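Local coordinates for protein leucyl-tRNA synthetase subunit alpha (PDB 3O0A) that probably hydrolyses tRNA-Leu charged with the wrong amino acid, this chain being the CP1 editing domain of the leucine-charging enzyme, at residues A6-I14 with V111-I122; A53-P63 with I122-Y132. One frame throughout, in Å; residues are numbered along the deposited sequence.

Interaction 1. Residues A6-I14 with V111-I122; sequences ALIRFYVEI and VYATNPANGEKI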
loop_
_atom_site.group_PDB
_atom_site.type_symbol
_atom_site.label_atom_id
_atom_site.label_comp_id
_atom_site.label_asym_id
_atom_site.label_seq_id
_atom_site.Cartn_x
_atom_site.Cartn_y
_atom_site.Cartn_z
ATOM N N ALA A 6 -7.896 -2.844 -10.712
ATOM C CA ALA A 6 -8.622 -1.742 -10.113
ATOM C C ALA A 6 -7.655 -0.680 -9.635
ATOM O O ALA A 6 -6.559 -0.992 -9.183
ATOM C CB ALA A 6 -9.456 -2.238 -8.945
ATOM N N LEU A 7 -8.072 0.573 -9.738
ATOM C CA LEU A 7 -7.420 1.631 -8.973
ATOM C C LEU A 7 -8.159 1.684 -7.642
ATOM O O LEU A 7 -9.389 1.656 -7.623
ATOM C CB LEU A 7 -7.529 2.974 -9.695
ATOM C CG LEU A 7 -6.661 3.168 -10.942
ATOM C CD1 LEU A 7 -7.182 4.336 -11.761
ATOM C CD2 LEU A 7 -5.204 3.391 -10.554
ATOM N N ILE A 8 -7.418 1.738 -6.542
ATOM C CA ILE A 8 -8.021 1.833 -5.216
ATOM C C ILE A 8 -7.433 3.049 -4.514
ATOM O O ILE A 8 -6.212 3.241 -4.517
ATOM C CB ILE A 8 -7.804 0.561 -4.389
ATOM C CG1 ILE A 8 -8.434 -0.637 -5.115
ATOM C CG2 ILE A 8 -8.414 0.728 -2.964
ATOM C CD1 ILE A 8 -8.282 -1.982 -4.415
ATOM N N ARG A 9 -8.317 3.874 -3.958
ATOM C CA ARG A 9 -7.913 5.125 -3.320
ATOM C C ARG A 9 -7.686 4.921 -1.824
ATOM O O ARG A 9 -8.611 5.028 -1.021
ATOM C CB ARG A 9 -8.940 6.245 -3.584
ATOM C CG ARG A 9 -9.242 6.456 -5.067
ATOM C CD ARG A 9 -9.737 7.859 -5.352
ATOM N NE ARG A 9 -8.728 8.881 -5.030
ATOM C CZ ARG A 9 -8.112 9.672 -5.911
ATOM N NH1 ARG A 9 -8.354 9.566 -7.214
ATOM N NH2 ARG A 9 -7.232 10.578 -5.487
ATOM N N PHE A 10 -6.458 4.574 -1.453
ATOM C CA PHE A 10 -6.063 4.658 -0.047
ATOM C C PHE A 10 -5.911 6.140 0.300
ATOM O O PHE A 10 -5.797 6.972 -0.597
ATOM C CB PHE A 10 -4.761 3.879 0.187
ATOM C CG PHE A 10 -4.959 2.388 0.177
ATOM C CD1 PHE A 10 -5.230 1.710 -1.017
ATOM C CD2 PHE A 10 -4.913 1.665 1.367
ATOM C CE1 PHE A 10 -5.436 0.323 -1.022
ATOM C CE2 PHE A 10 -5.115 0.282 1.368
ATOM C CZ PHE A 10 -5.369 -0.390 0.160
ATOM N N TYR A 11 -5.929 6.473 1.587
ATOM C CA TYR A 11 -5.706 7.864 1.972
ATOM C C TYR A 11 -5.146 7.989 3.366
ATOM O O TYR A 11 -5.491 7.224 4.260
ATOM C CB TYR A 11 -7.001 8.690 1.840
ATOM C CG TYR A 11 -8.207 8.101 2.543
ATOM C CD1 TYR A 11 -9.060 7.213 1.877
ATOM C CD2 TYR A 11 -8.499 8.422 3.875
ATOM C CE1 TYR A 11 -10.180 6.660 2.506
ATOM C CE2 TYR A 11 -9.631 7.862 4.532
ATOM C CZ TYR A 11 -10.457 6.983 3.834
ATOM O OH TYR A 11 -11.566 6.422 4.442
ATOM N N VAL A 12 -4.280 8.975 3.544
ATOM C CA VAL A 12 -3.810 9.330 4.874
ATOM C C VAL A 12 -4.745 10.399 5.416
ATOM O O VAL A 12 -4.872 11.483 4.829
ATOM C CB VAL A 12 -2.354 9.842 4.840
ATOM C CG1 VAL A 12 -1.917 10.288 6.213
ATOM C CG2 VAL A 12 -1.415 8.764 4.298
ATOM N N GLU A 13 -5.418 10.072 6.519
ATOM C CA GLU A 13 -6.259 11.044 7.213
ATOM C C GLU A 13 -5.392 12.031 7.977
ATOM O O GLU A 13 -4.456 11.633 8.680
ATOM C CB GLU A 13 -7.188 10.339 8.191
ATOM C CG GLU A 13 -8.190 9.416 7.527
ATOM C CD GLU A 13 -8.997 8.652 8.549
ATOM O OE1 GLU A 13 -9.310 9.243 9.604
ATOM O OE2 GLU A 13 -9.273 7.453 8.329
ATOM N N ILE A 14 -5.703 13.315 7.825
ATOM C CA ILE A 14 -4.982 14.378 8.529
ATOM C C ILE A 14 -5.990 15.258 9.264
ATOM O O ILE A 14 -6.667 16.088 8.647
ATOM C CB ILE A 14 -4.127 15.232 7.553
ATOM C CG1 ILE A 14 -3.075 14.381 6.814
ATOM C CG2 ILE A 14 -3.479 16.417 8.280
ATOM C CD1 ILE A 14 -1.997 13.809 7.706
ATOM N N VAL A 111 3.706 7.581 8.381
ATOM C CA VAL A 111 2.267 7.842 8.312
ATOM C C VAL A 111 1.526 6.535 8.094
ATOM O O VAL A 111 2.119 5.551 7.641
ATOM C CB VAL A 111 1.902 8.845 7.182
ATOM C CG1 VAL A 111 2.541 10.226 7.475
ATOM C CG2 VAL A 111 2.338 8.327 5.796
ATOM N N TYR A 112 0.233 6.554 8.402
ATOM C CA TYR A 112 -0.629 5.394 8.210
ATOM C C TYR A 112 -1.773 5.743 7.268
ATOM O O TYR A 112 -2.477 6.750 7.452
ATOM C CB TYR A 112 -1.169 4.925 9.556
ATOM C CG TYR A 112 -0.070 4.470 10.481
ATOM C CD1 TYR A 112 0.672 5.390 11.227
ATOM C CD2 TYR A 112 0.248 3.118 10.591
ATOM C CE1 TYR A 112 1.707 4.962 12.070
ATOM C CE2 TYR A 112 1.255 2.687 11.436
ATOM C CZ TYR A 112 1.983 3.606 12.159
ATOM O OH TYR A 112 2.982 3.163 12.993
ATOM N N ALA A 113 -1.930 4.923 6.245
ATOM C CA ALA A 113 -3.002 5.112 5.281
ATOM C C ALA A 113 -4.222 4.334 5.761
ATOM O O ALA A 113 -4.103 3.225 6.282
ATOM C CB ALA A 113 -2.562 4.594 3.925
ATOM N N THR A 114 -5.395 4.918 5.567
ATOM C CA THR A 114 -6.630 4.216 5.832
ATOM C C THR A 114 -6.957 3.355 4.628
ATOM O O THR A 114 -6.944 3.820 3.484
ATOM C CB THR A 114 -7.766 5.201 6.123
ATOM O OG1 THR A 114 -7.391 6.017 7.239
ATOM C CG2 THR A 114 -9.063 4.456 6.431
ATOM N N ASN A 115 -7.223 2.083 4.911
ATOM C CA ASN A 115 -7.713 1.143 3.912
ATOM C C ASN A 115 -9.212 1.399 3.706
ATOM O O ASN A 115 -10.001 1.275 4.653
ATOM C CB ASN A 115 -7.457 -0.281 4.426
ATOM C CG ASN A 115 -7.844 -1.352 3.423
ATOM O OD1 ASN A 115 -8.689 -1.136 2.553
ATOM N ND2 ASN A 115 -7.217 -2.519 3.542
ATOM N N PRO A 116 -9.617 1.773 2.477
ATOM C CA PRO A 116 -11.023 2.133 2.217
ATOM C C PRO A 116 -11.971 0.932 2.352
ATOM O O PRO A 116 -13.178 1.123 2.486
ATOM C CB PRO A 116 -10.990 2.634 0.766
ATOM C CG PRO A 116 -9.833 1.932 0.160
ATOM C CD PRO A 116 -8.798 1.868 1.258
ATOM N N ALA A 117 -11.427 -0.286 2.316
ATOM C CA ALA A 117 -12.269 -1.491 2.394
ATOM C C ALA A 117 -12.752 -1.761 3.821
ATOM O O ALA A 117 -13.893 -2.181 4.032
ATOM C CB ALA A 117 -11.519 -2.699 1.855
ATOM N N ASN A 118 -11.883 -1.518 4.797
ATOM C CA ASN A 118 -12.149 -1.918 6.180
ATOM C C ASN A 118 -11.842 -0.851 7.240
ATOM O O ASN A 118 -12.075 -1.083 8.433
ATOM C CB ASN A 118 -11.414 -3.227 6.505
ATOM C CG ASN A 118 -9.911 -3.109 6.333
ATOM O OD1 ASN A 118 -9.365 -2.005 6.330
ATOM N ND2 ASN A 118 -9.233 -4.247 6.192
ATOM N N GLY A 119 -11.308 0.291 6.810
ATOM C CA GLY A 119 -10.996 1.404 7.706
ATOM C C GLY A 119 -9.767 1.225 8.590
ATOM O O GLY A 119 -9.489 2.064 9.457
ATOM N N GLU A 120 -9.028 0.142 8.377
ATOM C CA GLU A 120 -7.808 -0.120 9.139
ATOM C C GLU A 120 -6.719 0.839 8.710
ATOM O O GLU A 120 -6.651 1.223 7.543
ATOM C CB GLU A 120 -7.346 -1.564 8.969
ATOM C CG GLU A 120 -8.289 -2.550 9.632
ATOM C CD GLU A 120 -7.923 -3.998 9.408
ATOM O OE1 GLU A 120 -6.892 -4.295 8.760
ATOM O OE2 GLU A 120 -8.692 -4.848 9.904
ATOM N N LYS A 121 -5.911 1.259 9.680
ATOM C CA LYS A 121 -4.772 2.130 9.413
ATOM C C LYS A 121 -3.497 1.301 9.277
ATOM O O LYS A 121 -3.122 0.539 10.184
ATOM C CB LYS A 121 -4.661 3.190 10.509
ATOM C CG LYS A 121 -5.832 4.168 10.485
ATOM C CD LYS A 121 -5.810 5.103 11.675
ATOM C CE LYS A 121 -7.132 5.871 11.799
ATOM N NZ LYS A 121 -7.324 6.759 10.632
ATOM N N ILE A 122 -2.856 1.424 8.120
ATOM C CA ILE A 122 -1.721 0.580 7.759
ATOM C C ILE A 122 -0.513 1.454 7.375
ATOM O O ILE A 122 -0.689 2.495 6.746
ATOM C CB ILE A 122 -2.091 -0.452 6.647
ATOM C CG1 ILE A 122 -2.582 0.233 5.371
ATOM C CG2 ILE A 122 -3.158 -1.449 7.155
ATOM C CD1 ILE A 122 -2.744 -0.735 4.198
HETATM O O HOH W 1 -5.045 7.456 7.783
#

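Interaction 2. Residues A53-P63 with I122-Y132; sequences ATFVVLAPEHP and IPVWSANYVLY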
loop_
_atom_site.group_PDB
_atom_site.type_symbol
_atom_site.label_atom_id
_atom_site.label_comp_id
_atom_site.label_asym_id
_atom_site.label_seq_id
_atom_site.Cartn_x
_atom_site.Cartn_y
_atom_site.Cartn_z
ATOM N N ALA A 53 -4.574 -6.026 2.867
ATOM C CA ALA A 53 -3.491 -5.046 2.793
ATOM C C ALA A 53 -3.053 -4.672 4.200
ATOM O O ALA A 53 -3.854 -4.195 5.003
ATOM C CB ALA A 53 -3.914 -3.803 1.977
ATOM N N THR A 54 -1.786 -4.934 4.509
ATOM C CA THR A 54 -1.260 -4.623 5.847
ATOM C C THR A 54 -0.218 -3.508 5.831
ATOM O O THR A 54 0.279 -3.092 6.895
ATOM C CB THR A 54 -0.684 -5.874 6.533
ATOM O OG1 THR A 54 0.410 -6.384 5.767
ATOM C CG2 THR A 54 -1.754 -6.955 6.666
ATOM N N PHE A 55 0.140 -3.063 4.623
ATOM C CA PHE A 55 0.969 -1.875 4.431
ATOM C C PHE A 55 0.886 -1.399 2.986
ATOM O O PHE A 55 0.348 -2.107 2.121
ATOM C CB PHE A 55 2.437 -2.102 4.895
ATOM C CG PHE A 55 3.167 -3.221 4.193
ATOM C CD1 PHE A 55 2.936 -4.559 4.526
ATOM C CD2 PHE A 55 4.164 -2.928 3.265
ATOM C CE1 PHE A 55 3.648 -5.586 3.901
ATOM C CE2 PHE A 55 4.882 -3.949 2.635
ATOM C CZ PHE A 55 4.618 -5.281 2.952
ATOM N N VAL A 56 1.362 -0.174 2.759
ATOM C CA VAL A 56 1.404 0.446 1.447
ATOM C C VAL A 56 2.856 0.766 1.137
ATOM O O VAL A 56 3.595 1.182 2.033
ATOM C CB VAL A 56 0.541 1.739 1.451
ATOM C CG1 VAL A 56 0.725 2.564 0.171
ATOM C CG2 VAL A 56 -0.937 1.378 1.657
ATOM N N VAL A 57 3.271 0.559 -0.115
ATOM C CA VAL A 57 4.630 0.929 -0.533
ATOM C C VAL A 57 4.614 1.867 -1.742
ATOM O O VAL A 57 3.953 1.590 -2.741
ATOM C CB VAL A 57 5.511 -0.301 -0.864
ATOM C CG1 VAL A 57 6.851 0.157 -1.445
ATOM C CG2 VAL A 57 5.752 -1.156 0.387
ATOM N N LEU A 58 5.346 2.975 -1.638
ATOM C CA LEU A 58 5.557 3.884 -2.752
ATOM C C LEU A 58 6.917 3.585 -3.345
ATOM O O LEU A 58 7.883 3.354 -2.611
ATOM C CB LEU A 58 5.573 5.334 -2.253
ATOM C CG LEU A 58 4.231 6.037 -1.981
ATOM C CD1 LEU A 58 3.239 5.185 -1.220
ATOM C CD2 LEU A 58 4.456 7.401 -1.307
ATOM N N ALA A 59 7.009 3.603 -4.668
ATOM C CA ALA A 59 8.329 3.613 -5.307
ATOM C C ALA A 59 9.167 4.799 -4.770
ATOM O O ALA A 59 8.626 5.850 -4.419
ATOM C CB ALA A 59 8.186 3.705 -6.795
ATOM N N PRO A 60 10.500 4.637 -4.708
ATOM C CA PRO A 60 11.369 5.693 -4.162
ATOM C C PRO A 60 11.192 7.040 -4.857
ATOM O O PRO A 60 11.325 8.089 -4.201
ATOM C CB PRO A 60 12.788 5.167 -4.414
ATOM C CG PRO A 60 12.635 3.704 -4.665
ATOM C CD PRO A 60 11.255 3.453 -5.157
ATOM N N GLU A 61 10.899 7.023 -6.160
ATOM C CA GLU A 61 10.749 8.265 -6.921
ATOM C C GLU A 61 9.334 8.837 -6.874
ATOM O O GLU A 61 9.064 9.868 -7.498
ATOM C CB GLU A 61 11.154 8.087 -8.388
ATOM C CG GLU A 61 12.461 7.362 -8.581
ATOM C CD GLU A 61 12.286 5.849 -8.714
ATOM O OE1 GLU A 61 11.273 5.287 -8.244
ATOM O OE2 GLU A 61 13.175 5.219 -9.313
ATOM N N HIS A 62 8.428 8.157 -6.176
ATOM C CA HIS A 62 7.039 8.631 -6.076
ATOM C C HIS A 62 7.021 10.031 -5.456
ATOM O O HIS A 62 7.652 10.249 -4.421
ATOM C CB HIS A 62 6.189 7.662 -5.241
ATOM C CG HIS A 62 4.710 7.851 -5.417
ATOM N ND1 HIS A 62 4.046 8.968 -4.956
ATOM C CD2 HIS A 62 3.769 7.070 -6.006
ATOM C CE1 HIS A 62 2.763 8.873 -5.257
ATOM N NE2 HIS A 62 2.565 7.730 -5.892
ATOM N N PRO A 63 6.329 10.988 -6.106
ATOM C CA PRO A 63 6.249 12.364 -5.605
ATOM C C PRO A 63 5.759 12.487 -4.154
ATOM O O PRO A 63 6.074 13.470 -3.475
ATOM C CB PRO A 63 5.236 13.022 -6.550
ATOM C CG PRO A 63 5.332 12.246 -7.813
ATOM C CD PRO A 63 5.610 10.823 -7.387
ATOM N N ILE A 122 -2.856 1.424 8.120
ATOM C CA ILE A 122 -1.721 0.580 7.759
ATOM C C ILE A 122 -0.513 1.454 7.375
ATOM O O ILE A 122 -0.689 2.495 6.746
ATOM C CB ILE A 122 -2.091 -0.452 6.647
ATOM C CG1 ILE A 122 -2.582 0.233 5.371
ATOM C CG2 ILE A 122 -3.158 -1.449 7.155
ATOM C CD1 ILE A 122 -2.744 -0.735 4.198
ATOM N N PRO A 123 0.710 1.050 7.785
ATOM C CA PRO A 123 1.879 1.917 7.599
ATOM C C PRO A 123 2.303 2.083 6.141
ATOM O O PRO A 123 2.209 1.141 5.346
ATOM C CB PRO A 123 2.973 1.204 8.405
ATOM C CG PRO A 123 2.568 -0.228 8.380
ATOM C CD PRO A 123 1.076 -0.220 8.444
ATOM N N VAL A 124 2.754 3.291 5.802
ATOM C CA VAL A 124 3.240 3.592 4.466
ATOM C C VAL A 124 4.764 3.601 4.452
ATOM O O VAL A 124 5.388 4.331 5.222
ATOM C CB VAL A 124 2.698 4.930 3.946
ATOM C CG1 VAL A 124 3.077 5.121 2.465
ATOM C CG2 VAL A 124 1.185 4.985 4.112
ATOM N N TRP A 125 5.317 2.779 3.563
ATOM C CA TRP A 125 6.750 2.592 3.353
ATOM C C TRP A 125 7.154 3.000 1.932
ATOM O O TRP A 125 6.302 3.179 1.055
ATOM C CB TRP A 125 7.077 1.108 3.555
ATOM C CG TRP A 125 7.061 0.680 4.968
ATOM C CD1 TRP A 125 5.975 0.591 5.806
ATOM C CD2 TRP A 125 8.190 0.267 5.727
ATOM N NE1 TRP A 125 6.375 0.153 7.051
ATOM C CE2 TRP A 125 7.729 -0.050 7.030
ATOM C CE3 TRP A 125 9.554 0.143 5.440
ATOM C CZ2 TRP A 125 8.587 -0.492 8.036
ATOM C CZ3 TRP A 125 10.413 -0.287 6.449
ATOM C CH2 TRP A 125 9.925 -0.594 7.729
ATOM N N SER A 126 8.454 3.183 1.711
ATOM C CA SER A 126 9.005 3.194 0.356
ATOM C C SER A 126 9.961 2.017 0.270
ATOM O O SER A 126 10.592 1.661 1.271
ATOM C CB SER A 126 9.731 4.505 0.053
ATOM O OG SER A 126 10.144 4.582 -1.302
ATOM N N ALA A 127 10.047 1.394 -0.906
ATOM C CA ALA A 127 10.915 0.208 -1.081
ATOM C C ALA A 127 11.503 0.063 -2.478
ATOM O O ALA A 127 10.931 0.556 -3.448
ATOM C CB ALA A 127 10.180 -1.067 -0.670
ATOM N N ASN A 128 12.662 -0.600 -2.570
ATOM C CA ASN A 128 13.372 -0.744 -3.848
ATOM C C ASN A 128 12.643 -1.603 -4.875
ATOM O O ASN A 128 12.727 -1.345 -6.084
ATOM C CB ASN A 128 14.812 -1.242 -3.652
ATOM C CG ASN A 128 14.891 -2.622 -3.014
ATOM O OD1 ASN A 128 13.908 -3.141 -2.479
ATOM N ND2 ASN A 128 16.084 -3.220 -3.065
ATOM N N TYR A 129 11.896 -2.598 -4.399
ATOM C CA TYR A 129 11.273 -3.580 -5.299
ATOM C C TYR A 129 10.028 -3.064 -6.039
ATOM O O TYR A 129 9.528 -3.713 -6.966
ATOM C CB TYR A 129 10.995 -4.897 -4.551
ATOM C CG TYR A 129 9.785 -4.898 -3.627
ATOM C CD1 TYR A 129 9.866 -4.391 -2.320
ATOM C CD2 TYR A 129 8.570 -5.444 -4.040
ATOM C CE1 TYR A 129 8.750 -4.398 -1.463
ATOM C CE2 TYR A 129 7.448 -5.454 -3.189
ATOM C CZ TYR A 129 7.545 -4.946 -1.908
ATOM O OH TYR A 129 6.442 -4.972 -1.076
ATOM N N VAL A 130 9.542 -1.894 -5.631
ATOM C CA VAL A 130 8.382 -1.293 -6.233
ATOM C C VAL A 130 8.863 -0.257 -7.239
ATOM O O VAL A 130 9.543 0.702 -6.878
ATOM C CB VAL A 130 7.448 -0.682 -5.144
ATOM C CG1 VAL A 130 6.321 0.122 -5.778
ATOM C CG2 VAL A 130 6.881 -1.801 -4.284
ATOM N N LEU A 131 8.534 -0.486 -8.506
ATOM C CA LEU A 131 8.989 0.400 -9.571
ATOM C C LEU A 131 7.952 1.480 -9.823
ATOM O O LEU A 131 6.758 1.197 -9.873
ATOM C CB LEU A 131 9.280 -0.391 -10.852
ATOM C CG LEU A 131 10.402 -1.439 -10.743
ATOM C CD1 LEU A 131 10.592 -2.201 -12.068
ATOM C CD2 LEU A 131 11.721 -0.807 -10.289
ATOM N N TYR A 132 8.417 2.716 -10.007
ATOM C CA TYR A 132 7.509 3.828 -10.266
ATOM C C TYR A 132 6.639 3.589 -11.507
ATOM O O TYR A 132 5.502 4.051 -11.577
ATOM C CB TYR A 132 8.277 5.154 -10.365
ATOM C CG TYR A 132 7.367 6.362 -10.453
ATOM C CD1 TYR A 132 6.463 6.653 -9.431
ATOM C CD2 TYR A 132 7.396 7.199 -11.561
ATOM C CE1 TYR A 132 5.618 7.755 -9.508
ATOM C CE2 TYR A 132 6.549 8.309 -11.649
ATOM C CZ TYR A 132 5.670 8.576 -10.616
ATOM O OH TYR A 132 4.833 9.669 -10.704
HETATM O O HOH W 2 11.160 3.108 -9.736
#

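Interaction 1. Residues A6-I14 with V111-I122
F10 lies against P116 and N115, the phenylalanine and proline side chains crossing at about a right angle with P116 CD 3.9 Å from the F10 ring centroid and almost straight above it, a CH-pi contact. Proline suits the spot, since its rigid ring holds CD over the aromatic face; P116 CG also meets I8 CG2 at 3.6 Å. The N115 amide runs beside the phenylalanine, its plane turned 42° from the ring, while N115 OD1 closes an Asx turn on A117 N. Were F10 replaced by an alanine, P116 CD would probably lose its aromatic face and I122 CD1 its neighbour, opening a gap in this buried contact. T114 has three tasks. Its backbone N donates to Y11 O at 2.7 Å, with a weak return bond from Y11 N; its CB sits over the tyrosine ring; and its OG1, placed beside the backbone N by chi1 of -58°, donates to E13 OE2 at 2.6 Å from above the carboxylate plane. K121 NZ forms a salt bridge to E13 OE2 at 3.1 Å, weak as a hydrogen bond, and a water joins T114 OG1, Y112 O and E13 N. This single antiparallel bridge, Y11 with T114, links strand 6-13 of a three-stranded sheet to the end of strand 106-114 in the mixed sheet of the editing domain.

Interaction 2. Residues A53-P63 with I122-Y132
V56, V57 and L58 pair with V124, W125 and S126 as neighbouring parallel strands inside the mixed four-stranded sheet of the editing domain. The ladder is regular: V56 N donates to P123 O at 3.0 Å, W125 N to V56 O at 2.8 Å and nearly straight, at 176°, and L58 N to W125 O at 2.9 Å. P123, which has no N-H to give, serves the ladder through its carbonyl. At the end of the pairing L58 O is gripped twice, by S126 OG at 2.9 Å from above the carbonyl plane and weakly by A127 N; a chi1 of -174° turns the serine hydroxyl away from its own N and onto this oxygen. Beta-branched valines suit extended strands, and here V57 CG1 presses on V130 CG2 at 3.4 Å, tighter than usual for two carbons. The V57 backbone hydrogen-bonds to I139 on the other neighbouring strand. Past the strands, a type I turn from A59 to H62 is closed by H62 N to A59 O, and H62 ND1 caps L64 N at the start of helix 64-74. The E61 carboxylate has two partners, R98 in a salt bridge through OE2 and a water at OE1. Y132 and H62 form an offset edge-to-face pair, the tyrosine edge toward the histidine face and the planes 89° apart, while Y132 N donates to that same water at 2.8 Å.

Strand 121-127 runs through both contacts, and I122 is the residue they share: its CD1 meets F10 in interaction 1 and A53 and V56 in interaction 2. The centres lie about 13 Å apart. Between them the hairpin of strands 106-114 and 121-127 continues the sheet, with V111 O and V124 N 3.0 Å apart, probably hydrogen-bonded, and A113 CB 3.8 Å from V124 CG2. N115 ND2 packs on A53 CB at 3.9 Å and donates a hydrogen bond to V50 O. Interaction 2 thus builds the interior of the mixed sheet, whereas interaction 1 joins one of its outermost strands, 106-114, to the sheet containing strand 6-13.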